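Side-chain contact in putative carbohydrate-active enzyme (Uncultured organism, PDB 5WH8), which probably hydrolyses O-glycosidic bonds as a cellulase of glycoside hydrolase family 5, this chain being the TIM-barrel catalytic piece of a larger multi-modular protein: residues A[85-90]-A[130-135]. Residues are numbered along the deposited sequence; the frame is centred on the assembly and turned at random.
Sequences DYNAYI and DYMSAK. With EDO (1,2-ethanediol), chain J.
Met132 reaches from helix 122-135 to helix 83-100, and its methyl end makes the apolar part of the contact. The Met132 side chain bends at chi2 (-66°), which sets its CE 3.7 Å from Ile90 CG2, the two side chains crossing at about a right angle. The same methyl, Met132 CE, lies 3.7 Å from the backbone O of Asn87 and also touches the CB and CG of that residue, while sitting in the plane of the Tyr131 ring at its edge. Ile67 of strand 62-68 and Phe128 also pack on Ile90. Asn87 and Tyr131 slide past each other in opposite directions, amide and ring planes only 9° apart, with Asn87 ND2 obliquely 3.6 Å from Tyr131 CD2.

The polar part centres on the Asn87 amide. Asn87 ND2 donates a hydrogen bond of 2.8 Å to O1 of the ethanediol (N-H...O angle 159°). This O1 stands 3.7 Å above the centre of the Tyr131 ring, whose other face carries Lys135 CB toward the rim. Tyr75 hydroxyl bonds to Asn87 OD1, and Asp91 to Tyr131 OH.

No hydrogen bond joins the segments directly. These neighbouring outer helices of the TIM barrel, 11.4 Å apart at their segment axes, meet chiefly through side-chain packing. The Tyr75 bond is the protein's own hold on the Asn87 amide; in this crystal the diol, probably from the crystallisation liquor, engages the other end, consistent with a fixed amide rotation.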
ATOM      1  N   ASP A  85      16.180 -14.885   2.211  1.00 15.90           N
ATOM      2  CA  ASP A  85      16.060 -14.829   0.754  1.00 14.25           C
ATOM      3  C   ASP A  85      14.785 -14.087   0.304  1.00 15.17           C
ATOM      4  O   ASP A  85      14.772 -13.457  -0.744  1.00 14.70           O
ATOM      5  CB  ASP A  85      16.066 -16.214   0.144  1.00 15.23           C
ATOM      6  CG  ASP A  85      17.424 -16.883   0.245  1.00 22.50           C
ATOM      7  OD1 ASP A  85      18.445 -16.174   0.120  1.00 17.95           O
ATOM      8  OD2 ASP A  85      17.460 -18.119   0.433  1.00 21.11           O
ATOM      9  N   TYR A  86      13.717 -14.195   1.081  1.00 14.19           N
ATOM     10  CA  TYR A  86      12.493 -13.449   0.788  1.00 13.67           C
ATOM     11  C   TYR A  86      12.838 -11.954   0.917  1.00 16.49           C
ATOM     12  O   TYR A  86      12.433 -11.134   0.080  1.00 13.91           O
ATOM     13  CB  TYR A  86      11.377 -13.894   1.755  1.00 12.75           C
ATOM     14  CG  TYR A  86       9.948 -13.736   1.289  1.00 14.50           C
ATOM     15  CD1 TYR A  86       9.541 -12.605   0.589  1.00 17.57           C
ATOM     16  CD2 TYR A  86       8.998 -14.705   1.581  1.00 16.85           C
ATOM     17  CE1 TYR A  86       8.227 -12.445   0.180  1.00 16.46           C
ATOM     18  CE2 TYR A  86       7.664 -14.543   1.167  1.00 11.50           C
ATOM     19  CZ  TYR A  86       7.295 -13.404   0.482  1.00 13.82           C
ATOM     20  OH  TYR A  86       5.982 -13.209   0.067  1.00 15.49           O
ATOM     21  N   ASN A  87      13.637 -11.601   1.930  1.00 14.06           N
ATOM     22  CA  ASN A  87      14.143 -10.227   2.063  1.00 13.27           C
ATOM     23  C   ASN A  87      14.861  -9.767   0.788  1.00 15.50           C
ATOM     24  O   ASN A  87      14.683  -8.633   0.322  1.00 14.53           O
ATOM     25  CB  ASN A  87      15.121 -10.101   3.255  1.00 15.44           C
ATOM     26  CG  ASN A  87      14.447 -10.144   4.607  1.00 18.79           C
ATOM     27  OD1 ASN A  87      13.231 -10.233   4.710  1.00 15.83           O
ATOM     28  ND2 ASN A  87      15.262 -10.093   5.675  1.00 18.87           N
ATOM     29  N   ALA A  88      15.691 -10.636   0.216  1.00 15.02           N
ATOM     30  CA  ALA A  88      16.473 -10.271  -0.955  1.00 15.69           C
ATOM     31  C   ALA A  88      15.576 -10.046  -2.178  1.00 15.08           C
ATOM     32  O   ALA A  88      15.796  -9.126  -2.982  1.00 15.65           O
ATOM     33  CB  ALA A  88      17.522 -11.347  -1.245  1.00 16.88           C
ATOM     34  N   TYR A  89      14.541 -10.867  -2.295  1.00 14.38           N
ATOM     35  CA  TYR A  89      13.538 -10.716  -3.344  1.00 12.67           C
ATOM     36  C   TYR A  89      12.795  -9.382  -3.239  1.00 10.61           C
ATOM     37  O   TYR A  89      12.552  -8.701  -4.247  1.00 13.38           O
ATOM     38  CB  TYR A  89      12.561 -11.886  -3.256  1.00 13.13           C
ATOM     39  CG  TYR A  89      11.351 -11.799  -4.154  1.00 14.06           C
ATOM     40  CD1 TYR A  89      11.413 -12.211  -5.472  1.00 21.75           C
ATOM     41  CD2 TYR A  89      10.133 -11.326  -3.672  1.00 18.80           C
ATOM     42  CE1 TYR A  89      10.317 -12.146  -6.290  1.00 21.67           C
ATOM     43  CE2 TYR A  89       9.033 -11.249  -4.495  1.00 23.23           C
ATOM     44  CZ  TYR A  89       9.130 -11.667  -5.795  1.00 22.94           C
ATOM     45  OH  TYR A  89       8.036 -11.614  -6.617  1.00 24.88           O
ATOM     46  N   ILE A  90      12.398  -9.039  -2.016  1.00 10.54           N
ATOM     47  CA  ILE A  90      11.724  -7.776  -1.746  1.00 11.23           C
ATOM     48  C   ILE A  90      12.635  -6.615  -2.125  1.00 11.52           C
ATOM     49  O   ILE A  90      12.201  -5.646  -2.777  1.00 11.94           O
ATOM     50  CB  ILE A  90      11.307  -7.701  -0.251  1.00  9.76           C
ATOM     51  CG1 ILE A  90      10.207  -8.737   0.035  1.00 12.26           C
ATOM     52  CG2 ILE A  90      10.818  -6.307   0.122  1.00 10.65           C
ATOM     53  CD1 ILE A  90       9.990  -9.057   1.527  1.00 12.58           C
ATOM     54  N   ASP A 130      13.646  -4.481  11.303  1.00 11.43           N
ATOM     55  CA  ASP A 130      15.026  -4.051  11.603  1.00 12.22           C
ATOM     56  C   ASP A 130      15.854  -4.081  10.317  1.00 12.62           C
ATOM     57  O   ASP A 130      16.502  -3.089   9.956  1.00 14.51           O
ATOM     58  CB  ASP A 130      15.635  -4.978  12.672  1.00 15.57           C
ATOM     59  CG  ASP A 130      16.886  -4.403  13.364  1.00 19.12           C
ATOM     60  OD1 ASP A 130      17.211  -3.216  13.263  1.00 17.18           O
ATOM     61  OD2 ASP A 130      17.562  -5.191  14.054  1.00 28.43           O
ATOM     62  N   TYR A 131      15.805  -5.206   9.617  1.00 13.46           N
ATOM     63  CA  TYR A 131      16.511  -5.339   8.354  1.00 12.81           C
ATOM     64  C   TYR A 131      16.034  -4.316   7.315  1.00 13.82           C
ATOM     65  O   TYR A 131      16.850  -3.615   6.710  1.00 13.48           O
ATOM     66  CB  TYR A 131      16.380  -6.743   7.770  1.00 13.45           C
ATOM     67  CG  TYR A 131      17.020  -6.791   6.406  1.00 14.46           C
ATOM     68  CD1 TYR A 131      18.401  -6.886   6.279  1.00 20.55           C
ATOM     69  CD2 TYR A 131      16.265  -6.645   5.246  1.00 13.44           C
ATOM     70  CE1 TYR A 131      19.013  -6.876   5.033  1.00 20.39           C
ATOM     71  CE2 TYR A 131      16.864  -6.633   4.001  1.00 12.94           C
ATOM     72  CZ  TYR A 131      18.245  -6.750   3.898  1.00 17.64           C
ATOM     73  OH  TYR A 131      18.878  -6.747   2.674  1.00 16.92           O
ATOM     74  N   MET A 132      14.726  -4.225   7.083  1.00 13.59           N
ATOM     75  CA  MET A 132      14.252  -3.397   5.974  1.00 13.52           C
ATOM     76  C   MET A 132      14.543  -1.914   6.177  1.00 10.98           C
ATOM     77  O   MET A 132      14.883  -1.197   5.229  1.00 13.19           O
ATOM     78  CB  MET A 132      12.746  -3.609   5.733  1.00 12.74           C
ATOM     79  CG  MET A 132      12.438  -4.950   5.057  1.00 12.43           C
ATOM     80  SD  MET A 132      13.099  -5.021   3.359  1.00 12.90           S
ATOM     81  CE  MET A 132      13.079  -6.763   3.042  1.00 10.86           C
ATOM     82  N   SER A 133      14.416  -1.445   7.414  1.00 12.63           N
ATOM     83  CA  SER A 133      14.655  -0.037   7.701  1.00 11.46           C
ATOM     84  C   SER A 133      16.141   0.301   7.626  1.00 13.20           C
ATOM     85  O   SER A 133      16.486   1.381   7.159  1.00 15.70           O
ATOM     86  CB  SER A 133      14.061   0.355   9.073  1.00 14.77           C
ATOM     87  OG  SER A 133      14.550  -0.443  10.145  1.00 14.62           O
ATOM     88  N   ALA A 134      17.011  -0.615   8.047  1.00 13.80           N
ATOM     89  CA  ALA A 134      18.456  -0.411   7.871  1.00 13.48           C
ATOM     90  C   ALA A 134      18.839  -0.435   6.378  1.00 16.29           C
ATOM     91  O   ALA A 134      19.586   0.407   5.905  1.00 16.31           O
ATOM     92  CB  ALA A 134      19.241  -1.465   8.630  1.00 14.15           C
ATOM     93  N   LYS A 135      18.301  -1.390   5.633  1.00 12.41           N
ATOM     94  CA  LYS A 135      18.649  -1.550   4.221  1.00 12.37           C
ATOM     95  C   LYS A 135      18.156  -0.391   3.375  1.00 15.04           C
ATOM     96  O   LYS A 135      18.843   0.033   2.441  1.00 16.07           O
ATOM     97  CB  LYS A 135      18.084  -2.867   3.689  1.00 13.16           C
ATOM     98  CG  LYS A 135      18.401  -3.194   2.231  1.00 16.13           C
ATOM     99  CD  LYS A 135      19.896  -3.449   2.018  1.00 19.99           C
ATOM    100  CE  LYS A 135      20.161  -4.120   0.671  1.00 36.27           C
ATOM    101  NZ  LYS A 135      19.708  -3.281  -0.466  1.00 51.98           N
TER
HETATM  102  C1  EDO J 409      19.277 -10.338   4.649  1.00 32.27           C
HETATM  103  O1  EDO J 409      17.976 -10.526   5.223  1.00 26.23           O
HETATM  104  C2  EDO J 409      19.197 -10.089   3.147  1.00 30.20           C
HETATM  105  O2  EDO J 409      18.881 -11.306   2.458  1.00 32.06           O